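Chloride intracellular channel Clic (Drosophila melanogaster, PDB 2YV7) might insert into membranes to form chloride channels with pH-dependent activity, and in its soluble state has a glutathione S-transferase fold that here carries a calcium ion. Local coordinates at residues E126-K131 with L148-K153; L134-K139 with K190-F195. All blocks are in the same frame, centred on the assembly; numbering follows the deposited sequence.

Interaction 1: residues E126-K131 with L148-K153; sequences ENLYVK and LSHLRK
In the all-helical C-terminal domain of this GST-fold protein, H150 of helix 141-161 reaches across to the place where the chain breaks out of helix 119-125 and starts helix 128-136, and its imidazole is met there by E126, L128 and K131. The methyl CD1 of L128 lies over one face of the ring, 3.8 Å from the ring centroid and 15° off the normal, a CH-pi contact displaced toward the rim. At the edge, near the ring plane, the backbone O of E126 approaches CE1 of H150 to 3.1 Å, a close carbon-oxygen approach on the side of the ring between the two nitrogens. The NE2 of the same ring is hydrogen-bonded to the backbone O of L124, in the last turn of helix 119-125, so the ring also takes up a carbonyl at the end of the preceding helix. K131 comes in at about a right angle to the histidine side chain; extended beyond CG, it brings its NZ to 2.7 Å from ND1 of H150. With CG of H150 swung anti to the backbone N (chi1 -161°), the ring projects out from its helix and into the break. Besides covering the ring, CD1 of L128 stands 4.2 Å from CD2 of L151, one residue further along helix 141-161. That leucine pair turns inward, while K131 and E126 lie nearer the surface. On the buried side lies helix 173-193, whose L178 packs on L128 and whose L182 and I185 pack on L151. Y129, one residue past L128, touches R181 of that helix and hydrogen-bonds Y231 of helix 224-235.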
loop_
_atom_site.group_PDB
_atom_site.type_symbol
_atom_site.label_atom_id
_atom_site.label_comp_id
_atom_site.label_asym_id
_atom_site.label_seq_id
_atom_site.Cartn_x
_atom_site.Cartn_y
_atom_site.Cartn_z
ATOM N N GLU A 126 3.375 -6.169 12.036
ATOM C CA GLU A 126 4.784 -5.804 12.009
ATOM C C GLU A 126 5.653 -6.866 11.336
ATOM O O GLU A 126 5.446 -8.082 11.554
ATOM C CB GLU A 126 5.274 -5.547 13.441
ATOM C CG GLU A 126 6.641 -4.934 13.506
ATOM C CD GLU A 126 6.988 -4.530 14.928
ATOM O OE1 GLU A 126 6.575 -5.287 15.863
ATOM O OE2 GLU A 126 7.633 -3.444 15.086
ATOM N N ASN A 127 6.610 -6.406 10.519
ATOM C CA ASN A 127 7.632 -7.272 9.901
ATOM C C ASN A 127 7.085 -8.228 8.831
ATOM O O ASN A 127 7.761 -9.149 8.389
ATOM C CB ASN A 127 8.356 -8.119 10.988
ATOM C CG ASN A 127 9.292 -7.285 11.895
ATOM O OD1 ASN A 127 9.410 -7.561 13.111
ATOM N ND2 ASN A 127 9.952 -6.291 11.326
ATOM N N LEU A 128 5.877 -7.987 8.358
ATOM C CA LEU A 128 5.310 -8.840 7.321
ATOM C C LEU A 128 6.112 -8.747 6.031
ATOM O O LEU A 128 6.503 -9.758 5.397
ATOM C CB LEU A 128 3.831 -8.469 7.096
ATOM C CG LEU A 128 3.125 -9.188 5.947
ATOM C CD1 LEU A 128 3.093 -10.693 6.307
ATOM C CD2 LEU A 128 1.703 -8.640 5.731
ATOM N N TYR A 129 6.463 -7.529 5.671
ATOM C CA TYR A 129 7.202 -7.357 4.448
ATOM C C TYR A 129 8.598 -8.006 4.376
ATOM O O TYR A 129 8.911 -8.594 3.341
ATOM C CB TYR A 129 7.301 -5.901 4.107
ATOM C CG TYR A 129 7.828 -5.709 2.711
ATOM C CD1 TYR A 129 7.171 -6.253 1.617
ATOM C CD2 TYR A 129 8.972 -4.982 2.508
ATOM C CE1 TYR A 129 7.682 -6.034 0.326
ATOM C CE2 TYR A 129 9.480 -4.758 1.241
ATOM C CZ TYR A 129 8.838 -5.302 0.170
ATOM O OH TYR A 129 9.368 -5.066 -1.101
ATOM N N VAL A 130 9.413 -7.958 5.447
ATOM C CA VAL A 130 10.710 -8.643 5.328
ATOM C C VAL A 130 10.526 -10.158 5.027
ATOM O O VAL A 130 11.309 -10.759 4.291
ATOM C CB VAL A 130 11.609 -8.396 6.556
ATOM C CG1 VAL A 130 11.016 -9.014 7.726
ATOM C CG2 VAL A 130 12.988 -8.945 6.310
ATOM N N LYS A 131 9.417 -10.757 5.511
ATOM C CA LYS A 131 9.145 -12.138 5.242
ATOM C C LYS A 131 8.949 -12.388 3.746
ATOM O O LYS A 131 9.426 -13.409 3.243
ATOM C CB LYS A 131 7.939 -12.655 6.049
ATOM C CG LYS A 131 8.316 -12.653 7.561
ATOM C CD LYS A 131 7.202 -13.086 8.456
ATOM C CE LYS A 131 7.530 -12.530 9.908
ATOM N NZ LYS A 131 6.433 -12.855 10.844
ATOM N N LEU A 148 3.604 -17.694 5.415
ATOM C CA LEU A 148 2.223 -18.239 5.539
ATOM C C LEU A 148 1.749 -18.196 7.011
ATOM O O LEU A 148 0.599 -17.902 7.305
ATOM C CB LEU A 148 2.219 -19.710 5.027
ATOM C CG LEU A 148 0.836 -20.416 5.030
ATOM C CD1 LEU A 148 -0.260 -19.570 4.404
ATOM C CD2 LEU A 148 0.770 -21.805 4.319
ATOM N N SER A 149 2.641 -18.509 7.943
ATOM C CA SER A 149 2.272 -18.512 9.367
ATOM C C SER A 149 1.777 -17.113 9.813
ATOM O O SER A 149 0.854 -16.993 10.635
ATOM C CB SER A 149 3.468 -18.899 10.267
ATOM O OG SER A 149 3.902 -20.223 10.022
ATOM N N HIS A 150 2.441 -16.083 9.291
ATOM C CA HIS A 150 2.074 -14.661 9.625
ATOM C C HIS A 150 0.685 -14.368 9.049
ATOM O O HIS A 150 -0.139 -13.768 9.716
ATOM C CB HIS A 150 3.097 -13.760 9.012
ATOM C CG HIS A 150 3.133 -12.391 9.612
ATOM N ND1 HIS A 150 4.305 -11.684 9.722
ATOM C CD2 HIS A 150 2.168 -11.620 10.173
ATOM C CE1 HIS A 150 4.053 -10.505 10.263
ATOM N NE2 HIS A 150 2.766 -10.430 10.533
ATOM N N LEU A 151 0.439 -14.782 7.789
ATOM C CA LEU A 151 -0.874 -14.525 7.132
ATOM C C LEU A 151 -1.959 -15.284 7.897
ATOM O O LEU A 151 -3.107 -14.868 7.937
ATOM C CB LEU A 151 -0.869 -14.969 5.682
ATOM C CG LEU A 151 0.128 -14.276 4.728
ATOM C CD1 LEU A 151 0.143 -14.795 3.291
ATOM C CD2 LEU A 151 -0.253 -12.710 4.743
ATOM N N ARG A 152 -1.601 -16.468 8.439
ATOM C CA ARG A 152 -2.578 -17.205 9.285
ATOM C C ARG A 152 -2.985 -16.428 10.484
ATOM O O ARG A 152 -4.149 -16.411 10.854
ATOM C CB ARG A 152 -2.022 -18.602 9.611
ATOM C CG ARG A 152 -2.867 -19.512 10.555
ATOM C CD ARG A 152 -4.275 -19.738 9.992
ATOM N NE ARG A 152 -5.145 -20.570 10.877
ATOM C CZ ARG A 152 -5.196 -21.900 10.796
ATOM N NH1 ARG A 152 -4.428 -22.507 9.914
ATOM N NH2 ARG A 152 -6.019 -22.608 11.583
ATOM N N LYS A 153 -2.026 -15.805 11.141
ATOM C CA LYS A 153 -2.302 -14.926 12.303
ATOM C C LYS A 153 -3.220 -13.806 11.913
ATOM O O LYS A 153 -4.212 -13.532 12.615
ATOM C CB LYS A 153 -1.017 -14.367 12.931
ATOM C CG LYS A 153 0.115 -15.370 13.375
ATOM C CD LYS A 153 -0.314 -16.559 14.134
ATOM C CE LYS A 153 0.909 -17.604 14.170
ATOM N NZ LYS A 153 2.245 -16.875 14.333
#

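Interaction 2: residues L134-K139 with K190-F195; sequences LMLVKK and KYFVDF
M135 and F195 supply the aromatic part of this contact. The methyl CE of M135 sits over one face of the F195 ring, 3.6 Å from CG, and its SD lies more nearly above the ring centre, 4.8 Å from the centroid and 9° off the normal: a Met-aromatic contact made mostly by the methyl. The bend at chi3 (61°) turns CE back toward the CB end of the ring.

Aliphatic packing centres on V193, whose two methyls meet different atoms: CG2 the side chain of M135, CG1 the backbone. CG2 touches CE of M135 at 4.0 Å, while CG1 lies against the backbone of 134-139, 3.7 Å from the O of M135 and 3.8 Å from the N of K139. Beside it, CD2 of L136 rests on CB of F192 at 4.1 Å, the two side chains slanting past one another.

Looser cover comes from K139, whose methylenes run alongside V193 in the opposite direction, with CG 4.2 Å from CB of V193. Its NZ is 5.3 Å from OD2 of D194, opposite charges that do not touch.

Helix 141-161 flanks M135 and F195 through N144 and L147, and Y231 of helix 224-235 touches L136 and F192. This is apolar packing between the ends of two helices, in the helical C-terminal domain of the GST fold.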
loop_
_atom_site.group_PDB
_atom_site.type_symbol
_atom_site.label_atom_id
_atom_site.label_comp_id
_atom_site.label_asym_id
_atom_site.label_seq_id
_atom_site.Cartn_x
_atom_site.Cartn_y
_atom_site.Cartn_z
ATOM N N LEU A 134 12.397 -12.163 1.981
ATOM C CA LEU A 134 13.280 -13.323 2.148
ATOM C C LEU A 134 12.832 -14.504 1.292
ATOM O O LEU A 134 13.649 -15.325 0.839
ATOM C CB LEU A 134 13.291 -13.696 3.610
ATOM C CG LEU A 134 13.969 -12.696 4.555
ATOM C CD1 LEU A 134 13.827 -13.338 5.880
ATOM C CD2 LEU A 134 15.469 -12.449 4.224
ATOM N N MET A 135 11.522 -14.622 1.086
ATOM C CA MET A 135 10.953 -15.713 0.291
ATOM C C MET A 135 11.310 -15.568 -1.165
ATOM O O MET A 135 11.524 -16.555 -1.902
ATOM C CB MET A 135 9.434 -15.586 0.367
ATOM C CG MET A 135 8.809 -16.137 1.464
ATOM S SD MET A 135 7.085 -15.768 1.056
ATOM C CE MET A 135 6.833 -16.626 -0.480
ATOM N N LEU A 136 11.420 -14.329 -1.610
ATOM C CA LEU A 136 11.638 -14.089 -3.043
ATOM C C LEU A 136 13.086 -14.368 -3.506
ATOM O O LEU A 136 13.322 -14.511 -4.691
ATOM C CB LEU A 136 11.316 -12.632 -3.400
ATOM C CG LEU A 136 9.843 -12.165 -3.200
ATOM C CD1 LEU A 136 9.686 -10.718 -3.622
ATOM C CD2 LEU A 136 8.855 -12.993 -3.938
ATOM N N VAL A 137 14.015 -14.394 -2.562
ATOM C CA VAL A 137 15.438 -14.627 -2.799
ATOM C C VAL A 137 15.653 -15.826 -3.712
ATOM O O VAL A 137 16.509 -15.774 -4.587
ATOM C CB VAL A 137 16.196 -14.846 -1.466
ATOM C CG1 VAL A 137 17.652 -15.371 -1.708
ATOM C CG2 VAL A 137 16.185 -13.559 -0.598
ATOM N N LYS A 138 14.906 -16.908 -3.444
ATOM C CA LYS A 138 14.813 -18.097 -4.302
ATOM C C LYS A 138 13.735 -19.008 -3.728
ATOM O O LYS A 138 13.338 -18.795 -2.597
ATOM C CB LYS A 138 16.120 -18.866 -4.284
ATOM C CG LYS A 138 16.345 -19.613 -3.016
ATOM C CD LYS A 138 17.353 -20.736 -3.248
ATOM C CE LYS A 138 18.702 -20.295 -2.796
ATOM N NZ LYS A 138 18.624 -19.847 -1.374
ATOM N N LYS A 139 13.325 -20.041 -4.467
ATOM C CA LYS A 139 12.278 -20.928 -3.989
ATOM C C LYS A 139 12.745 -21.649 -2.737
ATOM O O LYS A 139 13.763 -22.344 -2.745
ATOM C CB LYS A 139 11.889 -21.958 -5.054
ATOM C CG LYS A 139 10.402 -22.244 -5.048
ATOM C CD LYS A 139 9.974 -23.156 -6.163
ATOM C CE LYS A 139 9.646 -22.414 -7.472
ATOM N NZ LYS A 139 9.183 -23.459 -8.447
ATOM N N LYS A 190 3.603 -15.134 -6.478
ATOM C CA LYS A 190 3.194 -16.092 -7.519
ATOM C C LYS A 190 4.200 -16.068 -8.653
ATOM O O LYS A 190 4.745 -17.119 -9.072
ATOM C CB LYS A 190 1.875 -15.693 -8.068
ATOM C CG LYS A 190 1.338 -16.666 -9.064
ATOM C CD LYS A 190 0.285 -15.926 -9.874
ATOM C CE LYS A 190 -0.832 -16.840 -10.133
ATOM N NZ LYS A 190 -0.968 -17.693 -8.901
ATOM N N TYR A 191 4.537 -14.854 -9.113
ATOM C CA TYR A 191 5.444 -14.766 -10.291
ATOM C C TYR A 191 6.815 -15.396 -10.025
ATOM O O TYR A 191 7.336 -16.263 -10.782
ATOM C CB TYR A 191 5.625 -13.295 -10.685
ATOM C CG TYR A 191 6.527 -13.081 -11.885
ATOM C CD1 TYR A 191 7.930 -12.984 -11.752
ATOM C CD2 TYR A 191 5.982 -13.064 -13.149
ATOM C CE1 TYR A 191 8.774 -12.805 -12.883
ATOM C CE2 TYR A 191 6.776 -12.860 -14.246
ATOM C CZ TYR A 191 8.167 -12.766 -14.109
ATOM O OH TYR A 191 8.930 -12.583 -15.221
ATOM N N PHE A 192 7.425 -15.003 -8.923
ATOM C CA PHE A 192 8.816 -15.418 -8.680
ATOM C C PHE A 192 8.939 -16.817 -8.134
ATOM O O PHE A 192 9.840 -17.543 -8.594
ATOM C CB PHE A 192 9.567 -14.443 -7.741
ATOM C CG PHE A 192 9.802 -13.109 -8.402
ATOM C CD1 PHE A 192 10.833 -12.956 -9.325
ATOM C CD2 PHE A 192 8.958 -12.063 -8.164
ATOM C CE1 PHE A 192 11.027 -11.749 -9.985
ATOM C CE2 PHE A 192 9.138 -10.871 -8.824
ATOM C CZ PHE A 192 10.176 -10.704 -9.739
ATOM N N VAL A 193 8.097 -17.176 -7.164
ATOM C CA VAL A 193 8.318 -18.485 -6.456
ATOM C C VAL A 193 7.067 -19.342 -6.391
ATOM O O VAL A 193 7.022 -20.316 -5.624
ATOM C CB VAL A 193 8.982 -18.304 -5.031
ATOM C CG1 VAL A 193 10.410 -17.740 -5.201
ATOM C CG2 VAL A 193 8.112 -17.417 -4.133
ATOM N N ASP A 194 6.103 -19.091 -7.269
ATOM C CA ASP A 194 4.866 -19.863 -7.254
ATOM C C ASP A 194 4.225 -20.039 -5.875
ATOM O O ASP A 194 3.754 -21.145 -5.503
ATOM C CB ASP A 194 5.094 -21.258 -7.867
ATOM C CG ASP A 194 3.797 -21.921 -8.294
ATOM O OD1 ASP A 194 2.739 -21.214 -8.566
ATOM O OD2 ASP A 194 3.855 -23.187 -8.352
ATOM N N PHE A 195 4.276 -18.981 -5.078
ATOM C CA PHE A 195 3.549 -18.945 -3.817
ATOM C C PHE A 195 2.153 -18.492 -4.045
ATOM O O PHE A 195 1.908 -17.511 -4.800
ATOM C CB PHE A 195 4.241 -17.952 -2.847
ATOM C CG PHE A 195 3.570 -17.858 -1.524
ATOM C CD1 PHE A 195 3.762 -18.858 -0.559
ATOM C CD2 PHE A 195 2.729 -16.782 -1.247
ATOM C CE1 PHE A 195 3.159 -18.754 0.695
ATOM C CE2 PHE A 195 2.088 -16.694 -0.056
ATOM C CZ PHE A 195 2.280 -17.638 0.936
#

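From the N terminus, the chain passes through the thioredoxin-like domain before entering the helices joined here. Segment 126-131 opens helix 128-136 and segment 134-139 leaves it; the chain then turns into helix 141-161, where 148-153 closes interaction 1 over a short, mostly helical excursion. Interaction 2 closes later, at 190-195, where helix 173-193 runs out. The segments alternate, so the two loops cross instead of nesting. Helix 128-136 is thus held near its start to helix 141-161 and near its end to helix 173-193. The contacts also meet directly: CD1 of L151 lies 4.3 Å from CZ of F195, so the inner, apolar sides of the two contacts touch.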